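Local atomic coordinates of lactococcus lactis MG1363 DpsA (PDB entry 1ZS3), a protein that probably protects the bacterium against oxidative stress, forming the twelve-subunit, ferritin-like shell of a Dps protein that binds DNA. Residues A[30-34]-A[128-132]; A[40-44]-A[97-102]. All coordinates share one frame; numbering follows the deposited sequence.

Interaction 1: residues A[30-34]-A[128-132]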
loop_
_atom_site.group_PDB
_atom_site.type_symbol
_atom_site.label_atom_id
_atom_site.label_comp_id
_atom_site.label_asym_id
_atom_site.label_seq_id
_atom_site.Cartn_x
_atom_site.Cartn_y
_atom_site.Cartn_z
ATOM N N MET A 30 -6.301 -38.821 -15.776
ATOM C CA MET A 30 -4.984 -38.701 -15.179
ATOM C C MET A 30 -4.873 -37.618 -14.091
ATOM O O MET A 30 -4.220 -37.834 -13.076
ATOM C CB MET A 30 -3.959 -38.445 -16.270
ATOM C CG MET A 30 -2.531 -38.598 -15.827
ATOM S SD MET A 30 -2.273 -40.240 -15.063
ATOM C CE MET A 30 -1.930 -41.184 -16.609
ATOM N N LEU A 31 -5.524 -36.484 -14.300
ATOM C CA LEU A 31 -5.506 -35.362 -13.376
ATOM C C LEU A 31 -6.324 -35.597 -12.127
ATOM O O LEU A 31 -6.224 -34.814 -11.177
ATOM C CB LEU A 31 -6.007 -34.086 -14.045
ATOM C CG LEU A 31 -5.047 -33.463 -15.051
ATOM C CD1 LEU A 31 -5.748 -32.419 -15.912
ATOM C CD2 LEU A 31 -3.844 -32.880 -14.336
ATOM N N GLY A 32 -7.157 -36.644 -12.150
ATOM C CA GLY A 32 -7.908 -37.102 -10.993
ATOM C C GLY A 32 -7.005 -37.684 -9.951
ATOM O O GLY A 32 -7.318 -37.613 -8.759
ATOM N N HIS A 33 -5.908 -38.264 -10.413
ATOM C CA HIS A 33 -4.874 -38.730 -9.549
ATOM C C HIS A 33 -4.012 -37.551 -9.033
ATOM O O HIS A 33 -3.479 -37.569 -7.906
ATOM C CB HIS A 33 -4.003 -39.664 -10.337
ATOM C CG HIS A 33 -4.599 -41.028 -10.636
ATOM N ND1 HIS A 33 -5.241 -41.867 -9.655
ATOM C CD2 HIS A 33 -4.527 -41.767 -11.775
ATOM C CE1 HIS A 33 -5.598 -43.004 -10.235
ATOM N NE2 HIS A 33 -5.130 -43.003 -11.484
ATOM N N VAL A 34 -3.831 -36.530 -9.884
ATOM C CA VAL A 34 -2.955 -35.436 -9.542
ATOM C C VAL A 34 -3.662 -34.654 -8.485
ATOM O O VAL A 34 -3.086 -34.421 -7.432
ATOM C CB VAL A 34 -2.656 -34.540 -10.731
ATOM C CG1 VAL A 34 -1.996 -33.282 -10.265
ATOM C CG2 VAL A 34 -1.777 -35.287 -11.696
ATOM N N PHE A 128 2.816 -38.697 -12.360
ATOM C CA PHE A 128 1.463 -38.482 -12.845
ATOM C C PHE A 128 1.233 -37.129 -13.537
ATOM O O PHE A 128 0.368 -37.030 -14.412
ATOM C CB PHE A 128 0.496 -38.605 -11.674
ATOM C CG PHE A 128 0.450 -39.967 -11.055
ATOM C CD1 PHE A 128 1.498 -40.435 -10.270
ATOM C CD2 PHE A 128 -0.647 -40.804 -11.270
ATOM C CE1 PHE A 128 1.450 -41.695 -9.702
ATOM C CE2 PHE A 128 -0.688 -42.057 -10.700
ATOM C CZ PHE A 128 0.358 -42.503 -9.909
ATOM N N ILE A 129 1.938 -36.088 -13.071
ATOM C CA ILE A 129 1.804 -34.733 -13.604
ATOM C C ILE A 129 2.401 -34.738 -14.989
ATOM O O ILE A 129 1.784 -34.252 -15.915
ATOM C CB ILE A 129 2.497 -33.744 -12.620
ATOM C CG1 ILE A 129 1.565 -33.463 -11.431
ATOM C CG2 ILE A 129 2.896 -32.494 -13.286
ATOM C CD1 ILE A 129 2.255 -32.976 -10.142
ATOM N N THR A 130 3.611 -35.277 -15.069
ATOM C CA THR A 130 4.330 -35.491 -16.323
ATOM C C THR A 130 3.416 -36.011 -17.428
ATOM O O THR A 130 3.388 -35.464 -18.530
ATOM C CB THR A 130 5.530 -36.416 -16.062
ATOM O OG1 THR A 130 6.671 -35.613 -15.716
ATOM C CG2 THR A 130 5.979 -37.169 -17.287
ATOM N N ARG A 131 2.666 -37.049 -17.102
ATOM C CA ARG A 131 1.766 -37.694 -18.030
ATOM C C ARG A 131 0.610 -36.774 -18.365
ATOM O O ARG A 131 0.214 -36.685 -19.514
ATOM C CB ARG A 131 1.263 -39.035 -17.454
ATOM C CG ARG A 131 2.331 -40.141 -17.463
ATOM C CD ARG A 131 1.797 -41.571 -17.204
ATOM N NE ARG A 131 2.156 -42.045 -15.855
ATOM C CZ ARG A 131 1.711 -43.182 -15.293
ATOM N NH1 ARG A 131 2.123 -43.505 -14.062
ATOM N NH2 ARG A 131 0.854 -43.975 -15.949
ATOM N N ALA A 132 0.056 -36.081 -17.375
ATOM C CA ALA A 132 -1.067 -35.207 -17.629
ATOM C C ALA A 132 -0.665 -33.997 -18.545
ATOM O O ALA A 132 -1.487 -33.469 -19.289
ATOM C CB ALA A 132 -1.658 -34.724 -16.344
#
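Met30, His33 and Val34 on helix 27-51 pack against Phe128 and its neighbours on helix 111-138, joining two helices of the ferritin-like four-helix bundle of Dps proteins. The short axes approach to 8.9 Å and run roughly antiparallel, at 146°. The aromatic pair is an offset edge-to-face stack: Phe128 turns its edge to the face of His33, with the centroids 5.5 Å apart and the planes at 73°. Beside this stack, His33 CB lies 3.7 Å from Phe128 CD2. The imidazole ND1 is hydrogen-bonded to Tyr96 O, which would limit how far that ring can turn. Met30 has CG swung away from its own backbone N (chi1 -167°) and bends again at the next two torsions. This path lays CG 3.6 Å from Phe128 O, places SD in an oblique Met-aromatic contact 4.2 Å from Phe128 CD2, and brings CE to 3.8 Å from Arg131 CD, on the aliphatic part of that side chain. Both methyls of Val34 meet Ile129 CG1, each at 3.8 Å, the two side chains crossing at about a right angle, and Leu31 CD2 meets the methyl of Ala132. Leu31 and Ile129 also touch helix 142-165. With apolar, sulfur-aromatic and ring contacts across a largely buried interface, cohesion here depends on complementary shape and dispersion rather than on charge pairing.

Interaction 2: residues A[40-44]-A[97-102]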
loop_
_atom_site.group_PDB
_atom_site.type_symbol
_atom_site.label_atom_id
_atom_site.label_comp_id
_atom_site.label_asym_id
_atom_site.label_seq_id
_atom_site.Cartn_x
_atom_site.Cartn_y
_atom_site.Cartn_z
ATOM N N ILE A 40 -4.381 -34.903 -0.539
ATOM C CA ILE A 40 -3.945 -35.759 0.549
ATOM C C ILE A 40 -2.624 -35.225 1.043
ATOM O O ILE A 40 -2.412 -35.218 2.237
ATOM C CB ILE A 40 -3.938 -37.296 0.120
ATOM C CG1 ILE A 40 -5.102 -38.015 0.783
ATOM C CG2 ILE A 40 -2.678 -37.999 0.519
ATOM C CD1 ILE A 40 -6.434 -37.450 0.415
ATOM N N GLU A 41 -1.747 -34.781 0.147
ATOM C CA GLU A 41 -0.564 -34.014 0.547
ATOM C C GLU A 41 -0.950 -32.822 1.411
ATOM O O GLU A 41 -0.348 -32.621 2.420
ATOM C CB GLU A 41 0.196 -33.507 -0.659
ATOM C CG GLU A 41 1.650 -33.309 -0.337
ATOM C CD GLU A 41 2.450 -34.581 -0.383
ATOM O OE1 GLU A 41 2.912 -35.020 0.691
ATOM O OE2 GLU A 41 2.607 -35.129 -1.495
ATOM N N ASN A 42 -1.948 -32.050 1.031
ATOM C CA ASN A 42 -2.436 -30.961 1.853
ATOM C C ASN A 42 -2.603 -31.343 3.318
ATOM O O ASN A 42 -2.207 -30.603 4.228
ATOM C CB ASN A 42 -3.754 -30.407 1.282
ATOM C CG ASN A 42 -4.342 -29.310 2.125
ATOM O OD1 ASN A 42 -5.525 -29.316 2.419
ATOM N ND2 ASN A 42 -3.515 -28.355 2.494
ATOM N N ILE A 43 -3.203 -32.494 3.546
ATOM C CA ILE A 43 -3.493 -32.967 4.903
ATOM C C ILE A 43 -2.191 -33.382 5.572
ATOM O O ILE A 43 -1.939 -33.108 6.736
ATOM C CB ILE A 43 -4.501 -34.145 4.879
ATOM C CG1 ILE A 43 -5.664 -33.819 3.925
ATOM C CG2 ILE A 43 -4.927 -34.499 6.301
ATOM C CD1 ILE A 43 -7.038 -33.803 4.547
ATOM N N ARG A 44 -1.342 -34.023 4.812
ATOM C CA ARG A 44 -0.058 -34.473 5.300
ATOM C C ARG A 44 0.825 -33.317 5.698
ATOM O O ARG A 44 1.576 -33.425 6.664
ATOM C CB ARG A 44 0.628 -35.326 4.213
ATOM C CG ARG A 44 0.345 -36.834 4.288
ATOM C CD ARG A 44 1.434 -37.595 5.012
ATOM N NE ARG A 44 2.644 -37.674 4.181
ATOM C CZ ARG A 44 3.897 -37.616 4.637
ATOM N NH1 ARG A 44 4.186 -37.474 5.936
ATOM N NH2 ARG A 44 4.872 -37.697 3.748
ATOM N N HIS A 97 -5.887 -41.335 -5.115
ATOM C CA HIS A 97 -4.517 -40.988 -4.678
ATOM C C HIS A 97 -3.563 -42.171 -4.728
ATOM O O HIS A 97 -3.890 -43.237 -4.263
ATOM C CB HIS A 97 -4.520 -40.354 -3.263
ATOM C CG HIS A 97 -4.297 -41.345 -2.145
ATOM N ND1 HIS A 97 -5.322 -41.945 -1.424
ATOM C CD2 HIS A 97 -3.160 -41.882 -1.649
ATOM C CE1 HIS A 97 -4.815 -42.775 -0.506
ATOM N NE2 HIS A 97 -3.507 -42.759 -0.636
ATOM N N LYS A 98 -2.421 -42.032 -5.372
ATOM C CA LYS A 98 -1.446 -43.118 -5.381
ATOM C C LYS A 98 -0.116 -42.660 -4.767
ATOM O O LYS A 98 0.228 -41.498 -4.795
ATOM C CB LYS A 98 -1.261 -43.684 -6.808
ATOM C CG LYS A 98 -2.561 -43.778 -7.662
ATOM C CD LYS A 98 -3.094 -45.226 -7.850
ATOM C CE LYS A 98 -4.318 -45.515 -6.961
ATOM N NZ LYS A 98 -5.279 -46.517 -7.552
ATOM N N PHE A 99 0.621 -43.627 -4.210
ATOM C CA PHE A 99 2.003 -43.502 -3.767
ATOM C C PHE A 99 2.232 -42.627 -2.509
ATOM O O PHE A 99 3.341 -42.576 -1.989
ATOM C CB PHE A 99 2.936 -43.043 -4.912
ATOM C CG PHE A 99 3.183 -44.087 -5.998
ATOM C CD1 PHE A 99 2.134 -44.681 -6.692
ATOM C CD2 PHE A 99 4.484 -44.481 -6.320
ATOM C CE1 PHE A 99 2.364 -45.633 -7.681
ATOM C CE2 PHE A 99 4.732 -45.450 -7.327
ATOM C CZ PHE A 99 3.668 -46.019 -8.001
ATOM N N ILE A 100 1.215 -41.904 -2.069
ATOM C CA ILE A 100 1.304 -41.000 -0.923
ATOM C C ILE A 100 0.438 -41.596 0.153
ATOM O O ILE A 100 -0.704 -41.978 -0.065
ATOM C CB ILE A 100 0.793 -39.572 -1.237
ATOM C CG1 ILE A 100 1.814 -38.813 -2.072
ATOM C CG2 ILE A 100 0.440 -38.798 0.050
ATOM C CD1 ILE A 100 1.223 -38.263 -3.348
ATOM N N THR A 101 0.996 -41.646 1.348
ATOM C CA THR A 101 0.410 -42.454 2.402
ATOM C C THR A 101 0.460 -41.713 3.753
ATOM O O THR A 101 1.508 -41.284 4.175
ATOM C CB THR A 101 1.148 -43.821 2.464
ATOM O OG1 THR A 101 1.822 -43.966 3.693
ATOM C CG2 THR A 101 2.311 -43.965 1.383
ATOM N N GLU A 102 -0.691 -41.558 4.376
ATOM C CA GLU A 102 -0.804 -40.888 5.670
ATOM C C GLU A 102 -0.249 -41.786 6.775
ATOM O O GLU A 102 0.275 -42.833 6.483
ATOM C CB GLU A 102 -2.220 -40.451 5.925
ATOM C CG GLU A 102 -2.679 -39.480 4.869
ATOM C CD GLU A 102 -4.105 -39.107 5.077
ATOM O OE1 GLU A 102 -4.389 -38.420 6.098
ATOM O OE2 GLU A 102 -4.924 -39.502 4.206
#
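Arg44 NH2 is gripped by Ser117 OG through a hydrogen bond and by Asp121 OD1 through a long, weak ion pair, both on helix 111-138, while Arg44 CD rests 3.8 Å from Thr101 O of the loop. A bend at chi2 (-97°) turns the arginine methylenes over the loop: CG is 4.1 Å from Glu102 CG, and the two chains pass alongside, pointing opposite ways. Their charged ends therefore separate, and Glu102 OE1 instead accepts a hydrogen bond from Thr90 N of the second subunit. Glu102, extended beyond CG (chi2 177°), carries its carboxylate across Ile40, with OE2 3.7 Å from Ile40 CG1. At the apolar centre the CG2 methyls of Ile40 and Ile100 pack against each other, and Ile100 CG1 lies 3.8 Å from Glu41 OE2, an oxygen hydrogen-bonded to Gln125 NE2. An alanine in place of Arg44 would probably leave Ser117 and Asp121 without their partner, Phe118 without its cation, and the Thr101-Glu102 backbone without its methylene cover. The loop that follows helix 90-96 is thus laid along helix 27-51, beside helix 111-138 and close to a neighbouring subunit.

Overall arrangement
Both contacts draw on helix 27-51, and their centres lie 14 Å apart. Along the chain the order is 30-34, 40-44, 97-102, 128-132, so interaction 2 closes within the span that interaction 1 brackets. Interaction 1 pairs the shared helix with helix 111-138; interaction 2 fastens the connecting loop after helix 90-96 to a later part of helix 27-51. The two meet directly through Lys98, whose CB is 3.7 Å from Phe128 CZ and whose CG is 3.8 Å from His33 ND1. Interaction 1 thus joins two helices within one subunit's bundle, whereas interaction 2, through Glu102, extends to an adjacent subunit of the twelve-chain assembly.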